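Local coordinates for protein histidine--tRNA ligase (Staphylococcus aureus, PDB 1QE0) that catalyses the ATP-dependent attachment of L-histidine to tRNA(His), working as a homodimeric class II aminoacyl-tRNA synthetase, at residues His149-Phe154 with Thr281-Gly286; Pro274-Ala279 with Leu313-Glu318. One frame throughout, in Å; residues are numbered along the deposited sequence.

Contact 1: His149-Phe154 with Thr281-Gly286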
loop_
_atom_site.group_PDB
_atom_site.type_symbol
_atom_site.label_atom_id
_atom_site.label_comp_id
_atom_site.label_asym_id
_atom_site.label_seq_id
_atom_site.Cartn_x
_atom_site.Cartn_y
_atom_site.Cartn_z
ATOM N N HIS A 149 17.087 5.934 -6.230
ATOM C CA HIS A 149 16.098 5.889 -7.276
ATOM C C HIS A 149 14.721 6.280 -6.724
ATOM O O HIS A 149 14.036 7.126 -7.300
ATOM C CB HIS A 149 16.078 4.494 -7.891
ATOM C CG HIS A 149 15.356 4.381 -9.190
ATOM N ND1 HIS A 149 15.159 3.213 -9.865
ATOM C CD2 HIS A 149 14.735 5.334 -9.948
ATOM C CE1 HIS A 149 14.467 3.411 -10.958
ATOM N NE2 HIS A 149 14.191 4.694 -11.034
ATOM N N ILE A 150 14.317 5.694 -5.602
ATOM C CA ILE A 150 12.995 5.996 -5.035
ATOM C C ILE A 150 12.727 7.493 -4.986
ATOM O O ILE A 150 11.821 7.994 -5.667
ATOM C CB ILE A 150 12.822 5.384 -3.619
ATOM C CG1 ILE A 150 12.602 3.880 -3.751
ATOM C CG2 ILE A 150 11.670 6.043 -2.867
ATOM C CD1 ILE A 150 12.855 3.116 -2.474
ATOM N N TYR A 151 13.565 8.200 -4.228
ATOM C CA TYR A 151 13.440 9.632 -4.044
ATOM C C TYR A 151 13.623 10.431 -5.314
ATOM O O TYR A 151 12.907 11.408 -5.542
ATOM C CB TYR A 151 14.395 10.102 -2.980
ATOM C CG TYR A 151 14.012 9.594 -1.648
ATOM C CD1 TYR A 151 13.048 10.234 -0.905
ATOM C CD2 TYR A 151 14.607 8.491 -1.123
ATOM C CE1 TYR A 151 12.687 9.784 0.346
ATOM C CE2 TYR A 151 14.260 8.022 0.133
ATOM C CZ TYR A 151 13.300 8.677 0.864
ATOM O OH TYR A 151 12.976 8.234 2.125
ATOM N N GLN A 152 14.555 10.036 -6.164
ATOM C CA GLN A 152 14.718 10.785 -7.398
ATOM C C GLN A 152 13.535 10.570 -8.320
ATOM O O GLN A 152 13.216 11.427 -9.117
ATOM C CB GLN A 152 15.997 10.396 -8.121
ATOM C CG GLN A 152 17.287 10.725 -7.364
ATOM C CD GLN A 152 18.507 10.591 -8.250
ATOM O OE1 GLN A 152 18.677 9.579 -8.941
ATOM N NE2 GLN A 152 19.355 11.614 -8.259
ATOM N N SER A 153 12.829 9.462 -8.180
ATOM C CA SER A 153 11.721 9.223 -9.078
ATOM C C SER A 153 10.596 10.227 -8.839
ATOM O O SER A 153 9.736 10.438 -9.695
ATOM C CB SER A 153 11.227 7.760 -8.986
ATOM O OG SER A 153 10.629 7.412 -7.742
ATOM N N PHE A 154 10.603 10.843 -7.667
ATOM C CA PHE A 154 9.557 11.786 -7.342
ATOM C C PHE A 154 9.948 13.205 -7.670
ATOM O O PHE A 154 9.154 14.116 -7.484
ATOM C CB PHE A 154 9.180 11.664 -5.865
ATOM C CG PHE A 154 8.415 10.419 -5.543
ATOM C CD1 PHE A 154 7.087 10.279 -5.969
ATOM C CD2 PHE A 154 9.010 9.386 -4.834
ATOM C CE1 PHE A 154 6.361 9.140 -5.692
ATOM C CE2 PHE A 154 8.295 8.228 -4.540
ATOM C CZ PHE A 154 6.962 8.102 -4.973
ATOM N N THR A 281 17.379 17.137 6.995
ATOM C CA THR A 281 16.520 16.035 7.423
ATOM C C THR A 281 16.987 14.746 6.792
ATOM O O THR A 281 17.505 14.718 5.669
ATOM C CB THR A 281 14.995 16.251 7.063
ATOM O OG1 THR A 281 14.475 17.340 7.817
ATOM C CG2 THR A 281 14.155 15.029 7.428
ATOM N N THR A 282 16.821 13.680 7.553
ATOM C CA THR A 282 17.169 12.364 7.096
ATOM C C THR A 282 15.878 11.851 6.508
ATOM O O THR A 282 14.854 11.798 7.184
ATOM C CB THR A 282 17.510 11.487 8.257
ATOM O OG1 THR A 282 18.379 12.208 9.129
ATOM C CG2 THR A 282 18.182 10.236 7.783
ATOM N N LEU A 283 15.912 11.551 5.224
ATOM C CA LEU A 283 14.744 11.041 4.547
ATOM C C LEU A 283 14.594 9.508 4.765
ATOM O O LEU A 283 13.505 9.001 5.088
ATOM C CB LEU A 283 14.896 11.373 3.061
ATOM C CG LEU A 283 14.013 12.449 2.452
ATOM C CD1 LEU A 283 13.663 13.471 3.474
ATOM C CD2 LEU A 283 14.718 13.070 1.286
ATOM N N CYS A 284 15.720 8.801 4.641
ATOM C CA CYS A 284 15.785 7.352 4.750
ATOM C C CYS A 284 17.078 6.888 5.396
ATOM O O CYS A 284 18.062 7.616 5.415
ATOM C CB CYS A 284 15.713 6.776 3.350
ATOM S SG CYS A 284 16.072 5.056 3.277
ATOM N N GLY A 285 17.099 5.650 5.868
ATOM C CA GLY A 285 18.292 5.094 6.504
ATOM C C GLY A 285 18.301 3.563 6.589
ATOM O O GLY A 285 17.241 2.922 6.561
ATOM N N GLY A 286 19.491 2.972 6.707
ATOM C CA GLY A 286 19.592 1.526 6.785
ATOM C C GLY A 286 21.012 1.002 6.707
ATOM O O GLY A 286 21.953 1.753 6.904
#

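Contact 2: Pro274-Ala279 with Leu313-Glu318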
loop_
_atom_site.group_PDB
_atom_site.type_symbol
_atom_site.label_atom_id
_atom_site.label_comp_id
_atom_site.label_asym_id
_atom_site.label_seq_id
_atom_site.Cartn_x
_atom_site.Cartn_y
_atom_site.Cartn_z
ATOM N N PRO A 274 16.332 24.242 3.847
ATOM C CA PRO A 274 16.285 25.393 4.761
ATOM C C PRO A 274 15.017 25.570 5.602
ATOM O O PRO A 274 15.079 26.134 6.702
ATOM C CB PRO A 274 16.525 26.586 3.823
ATOM C CG PRO A 274 15.976 26.108 2.521
ATOM C CD PRO A 274 16.564 24.717 2.472
ATOM N N ASN A 275 13.880 25.083 5.109
ATOM C CA ASN A 275 12.646 25.202 5.864
ATOM C C ASN A 275 12.500 24.043 6.840
ATOM O O ASN A 275 11.393 23.706 7.257
ATOM C CB ASN A 275 11.459 25.265 4.920
ATOM C CG ASN A 275 11.623 26.337 3.867
ATOM O OD1 ASN A 275 12.212 27.400 4.124
ATOM N ND2 ASN A 275 11.114 26.071 2.663
ATOM N N TYR A 276 13.635 23.477 7.243
ATOM C CA TYR A 276 13.692 22.346 8.158
ATOM C C TYR A 276 14.297 22.696 9.510
ATOM O O TYR A 276 15.072 23.647 9.612
ATOM C CB TYR A 276 14.501 21.227 7.521
ATOM C CG TYR A 276 13.658 20.380 6.641
ATOM C CD1 TYR A 276 12.365 20.054 7.029
ATOM C CD2 TYR A 276 14.142 19.875 5.440
ATOM C CE1 TYR A 276 11.565 19.235 6.256
ATOM C CE2 TYR A 276 13.344 19.043 4.645
ATOM C CZ TYR A 276 12.048 18.730 5.069
ATOM O OH TYR A 276 11.222 17.906 4.335
ATOM N N ASP A 277 13.929 21.950 10.552
ATOM C CA ASP A 277 14.480 22.194 11.883
ATOM C C ASP A 277 15.969 21.882 11.760
ATOM O O ASP A 277 16.377 20.720 11.752
ATOM C CB ASP A 277 13.825 21.285 12.936
ATOM C CG ASP A 277 14.235 21.637 14.382
ATOM O OD1 ASP A 277 15.134 22.504 14.596
ATOM O OD2 ASP A 277 13.627 21.029 15.304
ATOM N N GLY A 278 16.766 22.928 11.588
ATOM C CA GLY A 278 18.195 22.737 11.437
ATOM C C GLY A 278 18.566 22.604 9.978
ATOM O O GLY A 278 19.675 22.226 9.651
ATOM N N ALA A 279 17.620 22.896 9.101
ATOM C CA ALA A 279 17.834 22.841 7.657
ATOM C C ALA A 279 18.047 21.461 7.024
ATOM O O ALA A 279 17.895 21.314 5.803
ATOM C CB ALA A 279 18.973 23.778 7.245
ATOM N N LEU A 313 8.447 11.674 3.232
ATOM C CA LEU A 313 8.612 11.798 1.784
ATOM C C LEU A 313 7.635 12.843 1.279
ATOM O O LEU A 313 8.017 13.773 0.553
ATOM C CB LEU A 313 8.366 10.455 1.112
ATOM C CG LEU A 313 8.245 10.406 -0.399
ATOM C CD1 LEU A 313 9.410 11.083 -1.051
ATOM C CD2 LEU A 313 8.154 8.966 -0.851
ATOM N N LEU A 314 6.388 12.724 1.742
ATOM C CA LEU A 314 5.317 13.658 1.403
ATOM C C LEU A 314 5.751 15.099 1.741
ATOM O O LEU A 314 5.718 15.986 0.888
ATOM C CB LEU A 314 4.048 13.293 2.178
ATOM C CG LEU A 314 2.831 12.767 1.392
ATOM C CD1 LEU A 314 2.990 13.010 -0.080
ATOM C CD2 LEU A 314 2.595 11.301 1.640
ATOM N N LEU A 315 6.246 15.304 2.955
ATOM C CA LEU A 315 6.685 16.627 3.412
ATOM C C LEU A 315 7.876 17.165 2.611
ATOM O O LEU A 315 8.001 18.374 2.413
ATOM C CB LEU A 315 7.054 16.550 4.890
ATOM C CG LEU A 315 6.908 17.772 5.789
ATOM C CD1 LEU A 315 8.238 17.987 6.479
ATOM C CD2 LEU A 315 6.462 19.015 5.014
ATOM N N ALA A 316 8.747 16.261 2.161
ATOM C CA ALA A 316 9.922 16.619 1.374
ATOM C C ALA A 316 9.435 17.220 0.087
ATOM O O ALA A 316 9.954 18.252 -0.346
ATOM C CB ALA A 316 10.751 15.389 1.073
ATOM N N LEU A 317 8.448 16.569 -0.538
ATOM C CA LEU A 317 7.908 17.077 -1.797
ATOM C C LEU A 317 7.348 18.479 -1.567
ATOM O O LEU A 317 7.525 19.376 -2.388
ATOM C CB LEU A 317 6.811 16.160 -2.357
ATOM C CG LEU A 317 7.065 14.915 -3.228
ATOM C CD1 LEU A 317 8.334 15.050 -4.046
ATOM C CD2 LEU A 317 7.138 13.691 -2.385
ATOM N N GLU A 318 6.688 18.654 -0.426
ATOM C CA GLU A 318 6.091 19.921 -0.041
ATOM C C GLU A 318 7.177 21.000 0.004
ATOM O O GLU A 318 7.135 21.964 -0.789
ATOM C CB GLU A 318 5.475 19.787 1.345
ATOM C CG GLU A 318 4.037 20.216 1.483
ATOM C CD GLU A 318 3.612 20.222 2.948
ATOM O OE1 GLU A 318 3.919 21.216 3.658
ATOM O OE2 GLU A 318 3.009 19.220 3.409
#

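Contact 1: His149-Phe154 with Thr281-Gly286
Tyr151, on helix 137-153, reaches its ring to Leu283 and Cys284 of strand 280-290, and this one side chain carries the whole helix side of the contact. With chi1 at -68°, CG of Tyr151 stands anti to its carbonyl carbon and beside the backbone N, and the ring is directed to the strand. CE1 of Tyr151 lies 3.6 Å from CG of Leu283, the two side chains running past one another in opposite directions, while CE2 on the other flank of the ring lies 3.7 Å from CB of Cys284. Both neighbours meet the ring obliquely. A long flat residue suits this place because it spans the gap between helix and sheet, where the CA atoms of Tyr151 and Leu283 are 8.8 Å apart.

Beyond the ring, OH of Tyr151 lies 3.1 Å from the carbonyl O of Leu283. Leu283 and Cys284 form a classic beta bulge opposite Leu269, consistent with both side chains turning to the same side.

Around this buried contact, Tyr151 also packs on Leu269 of strand 265-272, Leu308 of strand 302-309 and Leu313 of helix 310-319, while Ile150 and Phe154 also touch helix 13-33.

Contact 2: Pro274-Ala279 with Leu313-Glu318
With chi1 near -85°, Tyr276 sets CG anti to its own carbonyl carbon and beside the backbone N, and the ring is carried from the loop toward helix 310-319. Leu315 answers from the helix: its CG is anti to the backbone N (chi1 -151°), which carries CG toward the loop, and CD1 makes the contact. The two side chains thus approach from opposite directions.

The loop is the connection of a beta hairpin, joining the antiparallel strands 265-272 and 280-290 of the large mixed sheet in the class II catalytic domain. Its chain reverses in a type II beta turn from Tyr276 to Ala279, closed by the backbone bond from N of Ala279 to O of Tyr276, 2.7 Å long. Gly278 suits the third position of that turn, since its positive phi of 92° would press a CB against the preceding carbonyl O. At the start of the loop, Asn273 accepts a hydrogen bond from N of Asn275 through its side-chain oxygen.

Tyrosine fits a partly exposed place such as this one: its ring gives the helix an apolar surface, and its hydroxyl adds length. Ala316, with its short side chain, suits a place where that hydroxyl lies close to the helix backbone, while the branched Leu315 puts a methyl group at the ring edge. Met271 of strand 265-272 touches both Tyr276 and Ala316, and Glu319 also packs on the tyrosine. Leu313 and Leu317 point the other way, into the buried side of the helix.

No hydrogen bond links the segments; contact is by packing. CD1 of Leu315 sits at the ring edge, in its plane, 3.6 Å from CE1 of Tyr276, and OH of Tyr276 ends 3.5 Å from CA of Ala316.

Overall arrangement
Both contacts involve the hairpin of strands 265-272 and 280-290: contact 1 uses its second strand, contact 2 the loop between the two. Their centres are 12 Å apart, and helix 310-319 touches both, packing Leu313 on Tyr151 and Phe154 of contact 1 and Leu315 on the loop of contact 2. Contact 1 is core, with all its touching residues buried; contact 2 lies nearer the surface, and of its three touching residues Ala316 alone is buried. Each depends on one tyrosine, but Tyr151 brings its hydroxyl near a strand carbonyl, whereas Tyr276 ends against helix carbon atoms. Thr281, in the strand just after the loop, packs its OG1 on CG of Tyr276.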